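Local coordinates for myosin regulatory light chain (Physarum polycephalum, PDB 2BL0), which binds calcium at one site in this structure and serves as the EF-hand regulatory light chain of the slime mould's myosin II, at residues 94-99 and 129-134; 118-123 and 134-139. All blocks are in the same frame, centred on the assembly; numbering follows the deposited sequence. Where two conformers were deposited one is given.

Contact 1: 94-99 and 129-134; sequences GYIPKA and GQIRYD
I96 and I131 face each other as an antiparallel hydrogen-bonded pair, each backbone N donating to the other's carbonyl. I96 N reaches I131 O at 2.9 Å in the carbonyl plane, and I131 N meets I96 O at 3.1 Å, tilted 20° from that plane. A third bond, from K98 N to G129 O (3.1 Å), is nearly straight at hydrogen but comes from above the carbonyl plane. Beyond this ladder, Y95 CA makes a CA-H...O contact with I131 O.

On the face bearing the isoleucines, I131 CG1 packs 3.7 Å from I96 CB. With its CG1 set between the backbone N and the carbonyl carbon (chi1 82°), I131 leaves CG2 to meet K98 CB at 3.6 Å. I96 CD1 lies against Y133 CD2 (3.6 Å), and the Y133 hydroxyl passes close to G94 CA to bond D89. L101 adds to the packing of both isoleucines.

The Y95 ring receives R132 CG over one face in a CH-pi contact, 3.7 Å from the centroid, while its OH lies over the centre of the R132 guanidinium face. Q130 NE2 approaches Y95 CD2 to 3.2 Å, its amide plane turned 68° from the ring. A serine in place of Y95 would probably deprive the R132 chain of the ring it rests on and let the Q130 amide turn more freely.

The short two-stranded sheet joining the loops of paired helix-loop-helix units is the hallmark of an EF-hand pair, here in residues 78-141; the calcium of this structure is bound in the other EF-hand pair, nearer the N-terminus.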
loop_
_atom_site.group_PDB
_atom_site.type_symbol
_atom_site.label_atom_id
_atom_site.label_comp_id
_atom_site.label_asym_id
_atom_site.label_seq_id
_atom_site.Cartn_x
_atom_site.Cartn_y
_atom_site.Cartn_z
ATOM N N GLY C 94 15.971 8.651 10.202
ATOM C CA GLY C 94 16.753 7.626 9.541
ATOM C C GLY C 94 16.805 6.329 10.331
ATOM O O GLY C 94 17.515 5.411 9.937
ATOM N N TYR C 95 16.058 6.246 11.433
ATOM C CA TYR C 95 16.038 5.050 12.275
ATOM C C TYR C 95 14.602 4.572 12.515
ATOM O O TYR C 95 13.680 5.379 12.645
ATOM C CB TYR C 95 16.731 5.317 13.620
ATOM C CG TYR C 95 18.247 5.370 13.554
ATOM C CD1 TYR C 95 18.902 6.486 13.042
ATOM C CD2 TYR C 95 19.026 4.304 14.006
ATOM C CE1 TYR C 95 20.290 6.544 12.980
ATOM C CE2 TYR C 95 20.415 4.349 13.947
ATOM C CZ TYR C 95 21.043 5.473 13.437
ATOM O OH TYR C 95 22.420 5.529 13.379
ATOM N N ILE C 96 14.433 3.249 12.550
ATOM C CA ILE C 96 13.155 2.606 12.842
ATOM C C ILE C 96 13.410 1.578 13.951
ATOM O O ILE C 96 14.352 0.797 13.862
ATOM C CB ILE C 96 12.588 1.891 11.579
ATOM C CG1 ILE C 96 12.346 2.889 10.436
ATOM C CG2 ILE C 96 11.296 1.115 11.928
ATOM C CD1 ILE C 96 12.063 2.248 9.085
ATOM N N PRO C 97 12.595 1.570 15.006
ATOM C CA PRO C 97 12.726 0.547 16.059
ATOM C C PRO C 97 12.516 -0.870 15.507
ATOM O O PRO C 97 11.438 -1.103 14.831
ATOM C CB PRO C 97 11.585 0.892 17.033
ATOM C CG PRO C 97 11.291 2.320 16.777
ATOM C CD PRO C 97 11.513 2.529 15.301
ATOM N N LYS C 98 13.486 -1.773 15.784
ATOM C CA LYS C 98 13.529 -3.099 15.138
ATOM C C LYS C 98 12.283 -3.959 15.465
ATOM O O LYS C 98 11.913 -4.823 14.677
ATOM C CB LYS C 98 14.860 -3.833 15.458
ATOM C CG LYS C 98 14.771 -5.214 16.116
ATOM C CD LYS C 98 15.183 -6.336 15.178
ATOM C CE LYS C 98 14.887 -7.702 15.775
ATOM N NZ LYS C 98 15.754 -8.015 16.944
ATOM N N ALA C 99 11.657 -3.731 16.623
ATOM C CA ALA C 99 10.428 -4.457 17.000
ATOM C C ALA C 99 9.181 -4.007 16.194
ATOM O O ALA C 99 8.245 -4.789 15.955
ATOM C CB ALA C 99 10.159 -4.314 18.514
ATOM N N GLY C 129 18.830 -2.605 19.114
ATOM C CA GLY C 129 17.427 -2.704 18.736
ATOM C C GLY C 129 16.984 -1.616 17.770
ATOM O O GLY C 129 15.826 -1.190 17.798
ATOM N N GLN C 130 17.899 -1.166 16.912
ATOM C CA GLN C 130 17.589 -0.096 15.969
ATOM C C GLN C 130 18.152 -0.351 14.582
ATOM O O GLN C 130 19.307 -0.758 14.417
ATOM C CB GLN C 130 18.096 1.244 16.487
ATOM C CG GLN C 130 17.010 2.052 17.200
ATOM C CD GLN C 130 17.518 3.369 17.750
ATOM O OE1 GLN C 130 16.979 3.882 18.727
ATOM N NE2 GLN C 130 18.554 3.920 17.126
ATOM N N ILE C 131 17.322 -0.070 13.586
ATOM C CA ILE C 131 17.680 -0.299 12.197
ATOM C C ILE C 131 17.809 1.084 11.519
ATOM O O ILE C 131 16.861 1.948 11.601
ATOM C CB ILE C 131 16.629 -1.276 11.518
ATOM C CG1 ILE C 131 15.368 -0.563 11.055
ATOM C CG2 ILE C 131 16.254 -2.430 12.442
ATOM C CD1 ILE C 131 15.399 -0.300 9.559
ATOM N N ARG C 132 18.993 1.313 10.879
ATOM C CA ARG C 132 19.257 2.598 10.211
ATOM C C ARG C 132 18.662 2.722 8.801
ATOM O O ARG C 132 18.643 3.815 8.232
ATOM C CB ARG C 132 20.762 2.879 10.140
ATOM C CG ARG C 132 21.086 4.364 10.251
ATOM C CD ARG C 132 21.529 5.031 8.956
ATOM N NE ARG C 132 22.550 6.052 9.184
ATOM C CZ ARG C 132 23.781 5.809 9.627
ATOM N NH1 ARG C 132 24.631 6.814 9.797
ATOM N NH2 ARG C 132 24.173 4.566 9.899
ATOM N N TYR C 133 18.159 1.615 8.268
ATOM C CA TYR C 133 17.807 1.437 6.847
ATOM C C TYR C 133 18.614 2.104 5.713
ATOM O O TYR C 133 18.552 1.625 4.581
ATOM C CB TYR C 133 16.310 1.691 6.631
ATOM C CG TYR C 133 15.838 3.115 6.822
ATOM C CD1 TYR C 133 15.897 4.034 5.778
ATOM C CD2 TYR C 133 15.271 3.520 8.032
ATOM C CE1 TYR C 133 15.434 5.318 5.926
ATOM C CE2 TYR C 133 14.808 4.808 8.196
ATOM C CZ TYR C 133 14.888 5.706 7.139
ATOM O OH TYR C 133 14.422 6.993 7.295
ATOM N N ASP C 134 19.359 3.181 5.972
ATOM C CA ASP C 134 20.210 3.764 4.932
ATOM C C ASP C 134 21.358 2.836 4.598
ATOM O O ASP C 134 21.852 2.865 3.479
ATOM C CB ASP C 134 20.738 5.144 5.333
ATOM C CG ASP C 134 19.690 6.223 5.182
ATOM O OD1 ASP C 134 19.131 6.325 4.066
ATOM O OD2 ASP C 134 19.352 6.991 6.119
#

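Contact 2: 118-123 and 134-139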
loop_
_atom_site.group_PDB
_atom_site.type_symbol
_atom_site.label_atom_id
_atom_site.label_comp_id
_atom_site.label_asym_id
_atom_site.label_seq_id
_atom_site.Cartn_x
_atom_site.Cartn_y
_atom_site.Cartn_z
ATOM N N ALA C 118 16.637 -11.542 8.968
ATOM C CA ALA C 118 17.935 -11.646 9.664
ATOM C C ALA C 118 19.093 -11.159 8.783
ATOM O O ALA C 118 20.008 -10.506 9.290
ATOM C CB ALA C 118 18.198 -13.076 10.109
ATOM N N GLU C 119 19.080 -11.494 7.493
ATOM C CA GLU C 119 20.128 -10.980 6.569
ATOM C C GLU C 119 19.981 -9.457 6.459
ATOM O O GLU C 119 20.960 -8.719 6.435
ATOM C CB GLU C 119 20.058 -11.629 5.172
ATOM C CG GLU C 119 20.589 -13.056 5.092
ATOM C CD GLU C 119 21.065 -13.457 3.703
ATOM O OE1 GLU C 119 20.286 -14.100 2.970
ATOM O OE2 GLU C 119 22.219 -13.139 3.335
ATOM N N PHE C 120 18.740 -8.994 6.425
ATOM C CA PHE C 120 18.422 -7.571 6.374
ATOM C C PHE C 120 18.957 -6.839 7.608
ATOM O O PHE C 120 19.498 -5.706 7.503
ATOM C CB PHE C 120 16.907 -7.358 6.256
ATOM C CG PHE C 120 16.498 -5.920 6.370
ATOM C CD1 PHE C 120 15.736 -5.474 7.447
ATOM C CD2 PHE C 120 16.894 -5.005 5.405
ATOM C CE1 PHE C 120 15.382 -4.133 7.544
ATOM C CE2 PHE C 120 16.540 -3.674 5.495
ATOM C CZ PHE C 120 15.778 -3.238 6.570
ATOM N N LEU C 121 18.819 -7.505 8.770
ATOM C CA LEU C 121 19.350 -6.980 10.014
ATOM C C LEU C 121 20.866 -6.972 9.973
ATOM O O LEU C 121 21.492 -6.100 10.561
ATOM C CB LEU C 121 18.917 -7.844 11.186
ATOM C CG LEU C 121 17.438 -7.828 11.519
ATOM C CD1 LEU C 121 17.183 -8.809 12.650
ATOM C CD2 LEU C 121 16.991 -6.414 11.876
ATOM N N GLY C 122 21.446 -7.967 9.302
ATOM C CA GLY C 122 22.888 -8.095 9.188
ATOM C C GLY C 122 23.481 -6.905 8.463
ATOM O O GLY C 122 24.670 -6.633 8.588
ATOM N N ILE C 123 22.641 -6.207 7.700
ATOM C CA ILE C 123 23.023 -4.968 7.042
ATOM C C ILE C 123 22.780 -3.728 7.912
ATOM O O ILE C 123 23.655 -2.876 8.010
ATOM C CB ILE C 123 22.262 -4.811 5.704
ATOM C CG1 ILE C 123 22.622 -5.947 4.738
ATOM C CG2 ILE C 123 22.576 -3.457 5.055
ATOM C CD1 ILE C 123 21.658 -6.046 3.548
ATOM N N ASP C 134 19.359 3.181 5.972
ATOM C CA ASP C 134 20.210 3.764 4.932
ATOM C C ASP C 134 21.358 2.836 4.598
ATOM O O ASP C 134 21.852 2.865 3.479
ATOM C CB ASP C 134 20.738 5.144 5.333
ATOM C CG ASP C 134 19.690 6.223 5.182
ATOM O OD1 ASP C 134 19.131 6.325 4.066
ATOM O OD2 ASP C 134 19.352 6.991 6.119
ATOM N N ASN C 135 21.761 1.993 5.546
ATOM C CA ASN C 135 22.790 0.982 5.278
ATOM C C ASN C 135 22.322 0.013 4.201
ATOM O O ASN C 135 23.123 -0.416 3.371
ATOM C CB ASN C 135 23.156 0.206 6.546
ATOM C CG ASN C 135 23.910 1.062 7.546
ATOM O OD1 ASN C 135 23.678 2.263 7.637
ATOM N ND2 ASN C 135 24.836 0.451 8.282
ATOM N N PHE C 136 21.029 -0.315 4.204
ATOM C CA PHE C 136 20.463 -1.159 3.140
ATOM C C PHE C 136 20.321 -0.417 1.809
ATOM O O PHE C 136 20.734 -0.921 0.759
ATOM C CB PHE C 136 19.099 -1.735 3.538
ATOM C CG PHE C 136 18.389 -2.417 2.391
ATOM C CD1 PHE C 136 17.178 -1.938 1.913
ATOM C CD2 PHE C 136 18.962 -3.515 1.765
ATOM C CE1 PHE C 136 16.533 -2.568 0.857
ATOM C CE2 PHE C 136 18.331 -4.138 0.700
ATOM C CZ PHE C 136 17.117 -3.663 0.243
ATOM N N ILE C 137 19.710 0.765 1.849
ATOM C CA ILE C 137 19.437 1.530 0.632
ATOM C C ILE C 137 20.710 1.833 -0.124
ATOM O O ILE C 137 20.786 1.631 -1.335
ATOM C CB ILE C 137 18.768 2.866 0.954
ATOM C CG1 ILE C 137 17.363 2.665 1.535
ATOM C CG2 ILE C 137 18.673 3.731 -0.303
ATOM C CD1 ILE C 137 16.724 3.955 1.958
ATOM N N ASN C 138 21.696 2.356 0.598
ATOM C CA ASN C 138 22.956 2.780 -0.005
ATOM C C ASN C 138 23.739 1.633 -0.615
ATOM O O ASN C 138 24.616 1.869 -1.435
ATOM C CB ASN C 138 23.835 3.519 1.009
ATOM C CG ASN C 138 23.252 4.853 1.423
ATOM O OD1 ASN C 138 23.649 5.421 2.441
ATOM N ND2 ASN C 138 22.314 5.368 0.634
ATOM N N THR C 139 23.416 0.396 -0.233
ATOM C CA THR C 139 24.037 -0.767 -0.876
ATOM C C THR C 139 23.495 -1.020 -2.282
ATOM O O THR C 139 24.062 -1.811 -3.033
ATOM C CB THR C 139 23.908 -2.047 -0.025
ATOM O OG1 THR C 139 23.870 -1.717 1.362
ATOM C CG2 THR C 139 25.188 -2.873 -0.141
HETATM O O HOH W 1 26.270 -2.701 8.317
#
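F120 and F136 form a T-shaped (edge-to-face) aromatic pair: the edge of F120 is directed at the face of F136, with centroids 5.6 Å apart and planes at 79°. F120 CE2 leads the approach, meeting F136 CB at 3.8 Å and lying equally near CG. Both residues hold CG anti to the backbone N (chi1 173° for F120, 171° for F136), which turns the two rings toward one another between the helices.

Aliphatic packing comes from I123, which loses more surface to the facing segment than any other residue. Its two branches divide the work: CG2 rests on the backbone of the facing helix, 3.6 Å from F136 N, while CD1 comes to the edge of the F136 ring, 4.1 Å from CD2. Close packing also sets N135 CB 3.4 Å from I123 O.

These side chains join helix 114-124 to helix 134-137 across the loop and short strand between them, the helix-loop-helix arrangement of an EF-hand. F85 and L101 border F120, L81 borders F136, and apolar and aromatic side chains of another protein chain pack on F120, I123 and T139, so segments 118-123 and 134-139 both take part in an interface between proteins.

Polar contacts gather near the C-terminal end of helix 114-124. I123 O accepts a bond from a water at 2.6 Å; the same water accepts a weak, long one from N135 ND2 (3.5 Å), bridging the helices. N135 OD1 turns to R132 NH2, another weak bond.

Overall arrangement
Contacts 1 and 2 lie in one EF-hand pair, residues 78-141, with centres about 10 Å apart. Their segments alternate along the chain: 94-99, 118-123, 129-134, then 134-139, with D134 common to both. Contact 1 ties the two loops together through strands 96-97 and 130-131; contact 2 brings together the helices flanking the second loop. L121 and F120 of helix 114-124 connect them, with L121 CD2 packing on K98 CD (3.8 Å) and F120 CZ near I131 CD1 (4.2 Å). I131 and F120 thus link the sheet to the buried side of the helix pair, while K98 and L121 meet nearer the surface. Both contacts are remote from the calcium site, which belongs to the EF-hand pair nearer the N-terminus.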